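Local coordinates for glycerol dehydratase (PDB 1R9D), which probably acts as a B12-independent glycyl-radical lyase that dehydrates glycerol, at residues A[451-464]-A[487-499]. Sequence-based numbering, arbitrary orientation.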
ATOM      1  N   PHE A 451       5.356 -15.292 -25.057  1.00 22.05           N
ATOM      2  CA  PHE A 451       5.605 -16.679 -24.662  1.00 21.06           C
ATOM      3  C   PHE A 451       6.046 -17.489 -25.883  1.00 20.51           C
ATOM      4  O   PHE A 451       5.370 -17.485 -26.905  1.00 21.65           O
ATOM      5  CB  PHE A 451       4.307 -17.252 -24.085  1.00 21.37           C
ATOM      6  CG  PHE A 451       4.451 -18.608 -23.465  1.00 23.72           C
ATOM      7  CD1 PHE A 451       4.662 -18.742 -22.096  1.00 24.38           C
ATOM      8  CD2 PHE A 451       4.330 -19.756 -24.244  1.00 23.70           C
ATOM      9  CE1 PHE A 451       4.745 -20.000 -21.505  1.00 25.49           C
ATOM     10  CE2 PHE A 451       4.412 -21.024 -23.664  1.00 24.24           C
ATOM     11  CZ  PHE A 451       4.618 -21.148 -22.294  1.00 25.32           C
ATOM     12  N   ASN A 452       7.179 -18.175 -25.767  1.00 21.08           N
ATOM     13  CA  ASN A 452       7.725 -18.967 -26.873  1.00 21.66           C
ATOM     14  C   ASN A 452       7.121 -20.369 -26.938  1.00 22.40           C
ATOM     15  O   ASN A 452       7.537 -21.268 -26.211  1.00 23.04           O
ATOM     16  CB  ASN A 452       9.249 -19.076 -26.731  1.00 21.94           C
ATOM     17  CG  ASN A 452       9.911 -19.654 -27.967  1.00 23.42           C
ATOM     18  OD1 ASN A 452       9.311 -20.451 -28.693  1.00 23.49           O
ATOM     19  ND2 ASN A 452      11.161 -19.264 -28.208  1.00 23.93           N
ATOM     20  N   LEU A 453       6.142 -20.550 -27.819  1.00 22.99           N
ATOM     21  CA  LEU A 453       5.483 -21.843 -27.977  1.00 23.45           C
ATOM     22  C   LEU A 453       6.437 -22.928 -28.477  1.00 23.86           C
ATOM     23  O   LEU A 453       6.315 -24.093 -28.094  1.00 24.01           O
ATOM     24  CB  LEU A 453       4.311 -21.716 -28.946  1.00 23.12           C
ATOM     25  CG  LEU A 453       3.185 -20.752 -28.572  1.00 22.73           C
ATOM     26  CD1 LEU A 453       2.264 -20.592 -29.777  1.00 23.71           C
ATOM     27  CD2 LEU A 453       2.422 -21.271 -27.355  1.00 23.55           C
ATOM     28  N   ALA A 454       7.385 -22.545 -29.328  1.00 25.03           N
ATOM     29  CA  ALA A 454       8.346 -23.503 -29.874  1.00 25.14           C
ATOM     30  C   ALA A 454       9.228 -24.128 -28.792  1.00 26.06           C
ATOM     31  O   ALA A 454       9.604 -25.299 -28.883  1.00 25.76           O
ATOM     32  CB  ALA A 454       9.211 -22.826 -30.938  1.00 25.67           C
ATOM     33  N   ARG A 455       9.563 -23.349 -27.768  1.00 25.97           N
ATOM     34  CA  ARG A 455      10.390 -23.855 -26.679  1.00 26.08           C
ATOM     35  C   ARG A 455       9.667 -24.949 -25.909  1.00 25.88           C
ATOM     36  O   ARG A 455      10.300 -25.844 -25.358  1.00 25.13           O
ATOM     37  CB  ARG A 455      10.769 -22.715 -25.732  1.00 26.65           C
ATOM     38  CG  ARG A 455      11.818 -21.779 -26.309  1.00 28.22           C
ATOM     39  CD  ARG A 455      13.210 -22.370 -26.137  1.00 28.66           C
ATOM     40  NE  ARG A 455      13.615 -22.321 -24.735  1.00 31.01           N
ATOM     41  CZ  ARG A 455      14.591 -23.050 -24.205  1.00 31.82           C
ATOM     42  NH1 ARG A 455      15.274 -23.897 -24.958  1.00 32.36           N
ATOM     43  NH2 ARG A 455      14.881 -22.932 -22.915  1.00 32.45           N
ATOM     44  N   ILE A 456       8.337 -24.876 -25.860  1.00 25.55           N
ATOM     45  CA  ILE A 456       7.563 -25.889 -25.151  1.00 26.19           C
ATOM     46  C   ILE A 456       7.681 -27.226 -25.894  1.00 27.42           C
ATOM     47  O   ILE A 456       7.716 -28.291 -25.274  1.00 27.47           O
ATOM     48  CB  ILE A 456       6.070 -25.468 -25.024  1.00 26.11           C
ATOM     49  CG1 ILE A 456       5.966 -24.168 -24.216  1.00 25.12           C
ATOM     50  CG2 ILE A 456       5.265 -26.568 -24.337  1.00 27.08           C
ATOM     51  CD1 ILE A 456       6.543 -24.256 -22.800  1.00 25.19           C
ATOM     52  N   VAL A 457       7.753 -27.174 -27.222  1.00 27.67           N
ATOM     53  CA  VAL A 457       7.899 -28.405 -27.997  1.00 28.38           C
ATOM     54  C   VAL A 457       9.283 -28.990 -27.709  1.00 28.41           C
ATOM     55  O   VAL A 457       9.425 -30.190 -27.505  1.00 28.12           O
ATOM     56  CB  VAL A 457       7.769 -28.148 -29.515  1.00 28.05           C
ATOM     57  CG1 VAL A 457       8.133 -29.412 -30.287  1.00 28.82           C
ATOM     58  CG2 VAL A 457       6.344 -27.727 -29.856  1.00 29.26           C
ATOM     59  N   GLU A 458      10.295 -28.128 -27.679  1.00 29.83           N
ATOM     60  CA  GLU A 458      11.667 -28.556 -27.407  1.00 30.90           C
ATOM     61  C   GLU A 458      11.766 -29.194 -26.022  1.00 30.72           C
ATOM     62  O   GLU A 458      12.417 -30.227 -25.844  1.00 29.98           O
ATOM     63  CB  GLU A 458      12.619 -27.354 -27.511  1.00 33.65           C
ATOM     64  CG  GLU A 458      14.087 -27.683 -27.285  1.00 37.98           C
ATOM     65  CD  GLU A 458      15.012 -26.491 -27.517  1.00 40.81           C
ATOM     66  OE1 GLU A 458      16.246 -26.679 -27.450  1.00 42.87           O
ATOM     67  OE2 GLU A 458      14.513 -25.368 -27.763  1.00 41.30           O
ATOM     68  N   LEU A 459      11.114 -28.581 -25.039  1.00 29.53           N
ATOM     69  CA  LEU A 459      11.138 -29.103 -23.678  1.00 30.08           C
ATOM     70  C   LEU A 459      10.316 -30.378 -23.527  1.00 29.57           C
ATOM     71  O   LEU A 459      10.550 -31.158 -22.605  1.00 31.16           O
ATOM     72  CB  LEU A 459      10.644 -28.040 -22.692  1.00 29.78           C
ATOM     73  CG  LEU A 459      11.610 -26.871 -22.480  1.00 30.85           C
ATOM     74  CD1 LEU A 459      10.940 -25.812 -21.615  1.00 31.09           C
ATOM     75  CD2 LEU A 459      12.898 -27.370 -21.821  1.00 30.94           C
ATOM     76  N   THR A 460       9.348 -30.588 -24.414  1.00 29.56           N
ATOM     77  CA  THR A 460       8.541 -31.803 -24.357  1.00 29.54           C
ATOM     78  C   THR A 460       9.433 -32.954 -24.818  1.00 30.84           C
ATOM     79  O   THR A 460       9.485 -34.013 -24.192  1.00 30.82           O
ATOM     80  CB  THR A 460       7.310 -31.717 -25.285  1.00 30.13           C
ATOM     81  OG1 THR A 460       6.501 -30.595 -24.904  1.00 29.26           O
ATOM     82  CG2 THR A 460       6.476 -32.986 -25.179  1.00 29.99           C
ATOM     83  N   ILE A 461      10.145 -32.729 -25.916  1.00 31.18           N
ATOM     84  CA  ILE A 461      11.043 -33.736 -26.455  1.00 31.72           C
ATOM     85  C   ILE A 461      12.186 -34.032 -25.485  1.00 31.92           C
ATOM     86  O   ILE A 461      12.651 -35.170 -25.403  1.00 31.85           O
ATOM     87  CB  ILE A 461      11.609 -33.287 -27.822  1.00 32.44           C
ATOM     88  CG1 ILE A 461      10.496 -33.357 -28.872  1.00 33.84           C
ATOM     89  CG2 ILE A 461      12.799 -34.160 -28.220  1.00 31.72           C
ATOM     90  CD1 ILE A 461      10.913 -32.911 -30.255  1.00 34.72           C
ATOM     91  N   ASN A 462      12.626 -33.019 -24.742  1.00 31.99           N
ATOM     92  CA  ASN A 462      13.715 -33.202 -23.784  1.00 32.28           C
ATOM     93  C   ASN A 462      13.272 -33.360 -22.322  1.00 32.11           C
ATOM     94  O   ASN A 462      14.077 -33.213 -21.406  1.00 31.35           O
ATOM     95  CB  ASN A 462      14.723 -32.052 -23.901  1.00 33.32           C
ATOM     96  CG  ASN A 462      15.448 -32.049 -25.241  1.00 35.19           C
ATOM     97  OD1 ASN A 462      15.807 -33.104 -25.764  1.00 35.44           O
ATOM     98  ND2 ASN A 462      15.682 -30.862 -25.791  1.00 34.53           N
ATOM     99  N   SER A 463      11.995 -33.667 -22.111  1.00 32.34           N
ATOM    100  CA  SER A 463      11.449 -33.870 -20.767  1.00 33.06           C
ATOM    101  C   SER A 463      11.780 -32.778 -19.748  1.00 33.08           C
ATOM    102  O   SER A 463      12.162 -33.079 -18.615  1.00 32.33           O
ATOM    103  CB  SER A 463      11.912 -35.220 -20.205  1.00 34.55           C
ATOM    104  OG  SER A 463      11.391 -36.297 -20.958  1.00 37.20           O
ATOM    105  N   GLY A 464      11.635 -31.518 -20.149  1.00 32.72           N
ATOM    106  CA  GLY A 464      11.902 -30.414 -19.242  1.00 33.33           C
ATOM    107  C   GLY A 464      13.361 -30.167 -18.908  1.00 34.31           C
ATOM    108  O   GLY A 464      13.666 -29.340 -18.046  1.00 34.31           O
ATOM    109  N   PHE A 487       2.482 -37.821 -26.064  1.00 32.13           N
ATOM    110  CA  PHE A 487       3.265 -36.647 -26.421  1.00 31.12           C
ATOM    111  C   PHE A 487       2.478 -35.378 -26.102  1.00 30.36           C
ATOM    112  O   PHE A 487       2.996 -34.459 -25.474  1.00 29.84           O
ATOM    113  CB  PHE A 487       3.608 -36.668 -27.909  1.00 30.98           C
ATOM    114  CG  PHE A 487       4.544 -35.573 -28.320  1.00 31.25           C
ATOM    115  CD1 PHE A 487       5.912 -35.690 -28.092  1.00 31.42           C
ATOM    116  CD2 PHE A 487       4.059 -34.407 -28.899  1.00 32.16           C
ATOM    117  CE1 PHE A 487       6.785 -34.659 -28.432  1.00 32.67           C
ATOM    118  CE2 PHE A 487       4.925 -33.367 -29.243  1.00 33.47           C
ATOM    119  CZ  PHE A 487       6.291 -33.495 -29.007  1.00 32.34           C
ATOM    120  N   MET A 488       1.224 -35.336 -26.538  1.00 30.33           N
ATOM    121  CA  MET A 488       0.378 -34.177 -26.291  1.00 31.19           C
ATOM    122  C   MET A 488       0.147 -33.946 -24.801  1.00 31.09           C
ATOM    123  O   MET A 488      -0.049 -32.809 -24.372  1.00 30.82           O
ATOM    124  CB  MET A 488      -0.968 -34.329 -27.006  1.00 31.33           C
ATOM    125  CG  MET A 488      -0.886 -34.187 -28.523  1.00 31.99           C
ATOM    126  SD  MET A 488      -0.115 -32.630 -29.053  1.00 33.28           S
ATOM    127  CE  MET A 488      -1.425 -31.443 -28.664  1.00 34.72           C
ATOM    128  N   LYS A 489       0.165 -35.018 -24.014  1.00 30.97           N
ATOM    129  CA  LYS A 489      -0.032 -34.891 -22.572  1.00 31.88           C
ATOM    130  C   LYS A 489       1.184 -34.234 -21.935  1.00 31.00           C
ATOM    131  O   LYS A 489       1.051 -33.415 -21.023  1.00 30.58           O
ATOM    132  CB  LYS A 489      -0.276 -36.259 -21.934  1.00 33.99           C
ATOM    133  CG  LYS A 489      -1.602 -36.867 -22.322  1.00 38.78           C
ATOM    134  CD  LYS A 489      -1.892 -38.147 -21.560  1.00 42.15           C
ATOM    135  CE  LYS A 489      -3.255 -38.706 -21.945  1.00 43.94           C
ATOM    136  NZ  LYS A 489      -3.540 -39.998 -21.258  1.00 46.71           N
ATOM    137  N   ALA A 490       2.368 -34.598 -22.420  1.00 29.48           N
ATOM    138  CA  ALA A 490       3.607 -34.030 -21.907  1.00 29.13           C
ATOM    139  C   ALA A 490       3.695 -32.563 -22.332  1.00 28.12           C
ATOM    140  O   ALA A 490       4.142 -31.709 -21.569  1.00 27.74           O
ATOM    141  CB  ALA A 490       4.801 -34.807 -22.446  1.00 29.53           C
ATOM    142  N   TYR A 491       3.272 -32.290 -23.563  1.00 27.46           N
ATOM    143  CA  TYR A 491       3.263 -30.940 -24.121  1.00 26.32           C
ATOM    144  C   TYR A 491       2.398 -30.052 -23.227  1.00 26.41           C
ATOM    145  O   TYR A 491       2.794 -28.943 -22.856  1.00 25.19           O
ATOM    146  CB  TYR A 491       2.691 -30.991 -25.541  1.00 26.22           C
ATOM    147  CG  TYR A 491       2.413 -29.655 -26.205  1.00 25.56           C
ATOM    148  CD1 TYR A 491       3.450 -28.821 -26.616  1.00 27.04           C
ATOM    149  CD2 TYR A 491       1.105 -29.252 -26.462  1.00 25.98           C
ATOM    150  CE1 TYR A 491       3.187 -27.616 -27.279  1.00 26.69           C
ATOM    151  CE2 TYR A 491       0.830 -28.056 -27.121  1.00 26.23           C
ATOM    152  CZ  TYR A 491       1.874 -27.245 -27.526  1.00 26.57           C
ATOM    153  OH  TYR A 491       1.597 -26.071 -28.190  1.00 27.04           O
ATOM    154  N   LYS A 492       1.216 -30.551 -22.877  1.00 26.18           N
ATOM    155  CA  LYS A 492       0.301 -29.806 -22.020  1.00 27.16           C
ATOM    156  C   LYS A 492       0.890 -29.567 -20.628  1.00 26.87           C
ATOM    157  O   LYS A 492       0.679 -28.507 -20.035  1.00 26.96           O
ATOM    158  CB  LYS A 492      -1.036 -30.546 -21.909  1.00 28.27           C
ATOM    159  CG  LYS A 492      -2.074 -29.866 -21.015  1.00 31.21           C
ATOM    160  CD  LYS A 492      -3.447 -30.489 -21.230  1.00 32.59           C
ATOM    161  CE  LYS A 492      -4.486 -29.966 -20.254  1.00 35.71           C
ATOM    162  NZ  LYS A 492      -4.324 -30.541 -18.888  1.00 37.18           N
ATOM    163  N   ALA A 493       1.635 -30.544 -20.116  1.00 26.71           N
ATOM    164  CA  ALA A 493       2.249 -30.425 -18.794  1.00 26.79           C
ATOM    165  C   ALA A 493       3.336 -29.353 -18.772  1.00 26.51           C
ATOM    166  O   ALA A 493       3.477 -28.619 -17.786  1.00 25.26           O
ATOM    167  CB  ALA A 493       2.827 -31.766 -18.359  1.00 27.06           C
ATOM    168  N   GLN A 494       4.119 -29.272 -19.844  1.00 25.69           N
ATOM    169  CA  GLN A 494       5.164 -28.252 -19.926  1.00 26.32           C
ATOM    170  C   GLN A 494       4.499 -26.879 -20.058  1.00 25.66           C
ATOM    171  O   GLN A 494       4.901 -25.916 -19.406  1.00 25.44           O
ATOM    172  CB  GLN A 494       6.069 -28.485 -21.141  1.00 26.40           C
ATOM    173  CG  GLN A 494       6.983 -29.703 -21.054  1.00 28.81           C
ATOM    174  CD  GLN A 494       7.996 -29.620 -19.918  1.00 28.77           C
ATOM    175  OE1 GLN A 494       8.521 -28.546 -19.606  1.00 29.60           O
ATOM    176  NE2 GLN A 494       8.290 -30.763 -19.306  1.00 28.99           N
ATOM    177  N   MET A 495       3.481 -26.800 -20.908  1.00 25.13           N
ATOM    178  CA  MET A 495       2.752 -25.553 -21.135  1.00 25.62           C
ATOM    179  C   MET A 495       2.176 -25.036 -19.818  1.00 25.90           C
ATOM    180  O   MET A 495       2.308 -23.857 -19.482  1.00 25.39           O
ATOM    181  CB  MET A 495       1.610 -25.784 -22.132  1.00 25.41           C
ATOM    182  CG  MET A 495       0.925 -24.516 -22.639  1.00 25.82           C
ATOM    183  SD  MET A 495       1.931 -23.592 -23.825  1.00 26.70           S
ATOM    184  CE  MET A 495       1.704 -24.585 -25.327  1.00 25.63           C
ATOM    185  N   GLU A 496       1.541 -25.934 -19.074  1.00 26.41           N
ATOM    186  CA  GLU A 496       0.926 -25.588 -17.798  1.00 28.72           C
ATOM    187  C   GLU A 496       1.885 -24.949 -16.803  1.00 28.15           C
ATOM    188  O   GLU A 496       1.556 -23.943 -16.165  1.00 27.91           O
ATOM    189  CB  GLU A 496       0.305 -26.840 -17.175  1.00 30.69           C
ATOM    190  CG  GLU A 496      -0.224 -26.652 -15.764  1.00 36.68           C
ATOM    191  CD  GLU A 496      -0.816 -27.931 -15.206  1.00 41.48           C
ATOM    192  OE1 GLU A 496      -0.119 -28.975 -15.235  1.00 44.65           O
ATOM    193  OE2 GLU A 496      -1.975 -27.897 -14.737  1.00 44.07           O
ATOM    194  N   TYR A 497       3.072 -25.531 -16.672  1.00 26.79           N
ATOM    195  CA  TYR A 497       4.066 -25.033 -15.735  1.00 26.67           C
ATOM    196  C   TYR A 497       4.553 -23.625 -16.058  1.00 27.03           C
ATOM    197  O   TYR A 497       4.554 -22.747 -15.197  1.00 26.12           O
ATOM    198  CB  TYR A 497       5.270 -25.977 -15.692  1.00 27.76           C
ATOM    199  CG  TYR A 497       6.334 -25.555 -14.697  1.00 27.92           C
ATOM    200  CD1 TYR A 497       6.171 -25.797 -13.336  1.00 29.77           C
ATOM    201  CD2 TYR A 497       7.483 -24.880 -15.113  1.00 29.28           C
ATOM    202  CE1 TYR A 497       7.121 -25.381 -12.406  1.00 29.97           C
ATOM    203  CE2 TYR A 497       8.444 -24.453 -14.186  1.00 30.09           C
ATOM    204  CZ  TYR A 497       8.251 -24.709 -12.835  1.00 30.71           C
ATOM    205  OH  TYR A 497       9.177 -24.287 -11.904  1.00 31.75           O
ATOM    206  N   PHE A 498       4.969 -23.404 -17.299  1.00 25.78           N
ATOM    207  CA  PHE A 498       5.476 -22.091 -17.669  1.00 26.22           C
ATOM    208  C   PHE A 498       4.415 -21.006 -17.805  1.00 25.28           C
ATOM    209  O   PHE A 498       4.691 -19.841 -17.521  1.00 25.21           O
ATOM    210  CB  PHE A 498       6.328 -22.206 -18.933  1.00 25.77           C
ATOM    211  CG  PHE A 498       7.628 -22.923 -18.703  1.00 28.05           C
ATOM    212  CD1 PHE A 498       8.673 -22.295 -18.031  1.00 28.15           C
ATOM    213  CD2 PHE A 498       7.783 -24.251 -19.087  1.00 28.34           C
ATOM    214  CE1 PHE A 498       9.857 -22.978 -17.738  1.00 29.53           C
ATOM    215  CE2 PHE A 498       8.966 -24.946 -18.798  1.00 28.48           C
ATOM    216  CZ  PHE A 498      10.002 -24.307 -18.122  1.00 27.94           C
ATOM    217  N   VAL A 499       3.205 -21.367 -18.223  1.00 23.70           N
ATOM    218  CA  VAL A 499       2.156 -20.360 -18.329  1.00 24.16           C
ATOM    219  C   VAL A 499       1.808 -19.904 -16.911  1.00 24.01           C
ATOM    220  O   VAL A 499       1.560 -18.727 -16.673  1.00 24.01           O
ATOM    221  CB  VAL A 499       0.888 -20.906 -19.025  1.00 22.14           C
ATOM    222  CG1 VAL A 499      -0.241 -19.887 -18.921  1.00 22.33           C
ATOM    223  CG2 VAL A 499       1.185 -21.179 -20.493  1.00 24.06           C
TER
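Thr-460 and Ile-456, one turn apart on helix 453-461, enter the surface of helix 487-499 as knobs into holes. Thr-460 sits among Phe-487, Ala-490, Tyr-491 and Gln-494. With chi1 at -59° its two branches part: methyl CG2, anti to the backbone N, makes a CH-pi contact over one face of the Phe-487 ring, 4.0 Å from the centroid, and also meets Ala-490 CB, while OG1 turns back and donates to Ile-456 O at 2.6 Å. That carbonyl also accepts from Thr-460 N, the two donors arriving from opposite faces of its plane. The hydroxyl proton of Thr-460 thus stays within its own helix, and toward the partner helix OG1 only packs, 3.3 Å from Tyr-491 CA. Ile-461 CG1 meets the edge of the Phe-487 ring. Ile-456 fills the next hole, among Tyr-491, Gln-494, Met-495 and Phe-498, with CG2 3.7 Å from Tyr-491 CD1 and CD1 near Phe-498 CD2. The segments 453-461 and 487-499, the latter part of helix 484-516, run at 123° to each other in the pyruvate formate lyase-like part of the chain, with helix 553-569 also covering Val-457, Phe-487 and Tyr-491. Towards strand 449-452, the chain of Met-495, bent at chi2 and chi3, brings SD obliquely to the Phe-451 ring in a Met-aromatic contact, 3.6 Å from CE2. The edge of that ring meets Phe-498 CB, and its CZ touches Val-499 CG2. Leu-459 CD1 packs 3.5 Å from Phe-498 CE2. At the other end of helix 453-461, a Schellman motif with Ser-463 as C-prime residue brings Gly-464 against the amide of Gln-494. Gln-494 NE2 lies 3.5 Å from Gly-464 N but donates to Pro-473 O and Thr-475 OG1; OE1, 3.8 Å from Leu-459 CB, is buried without a polar partner in the model.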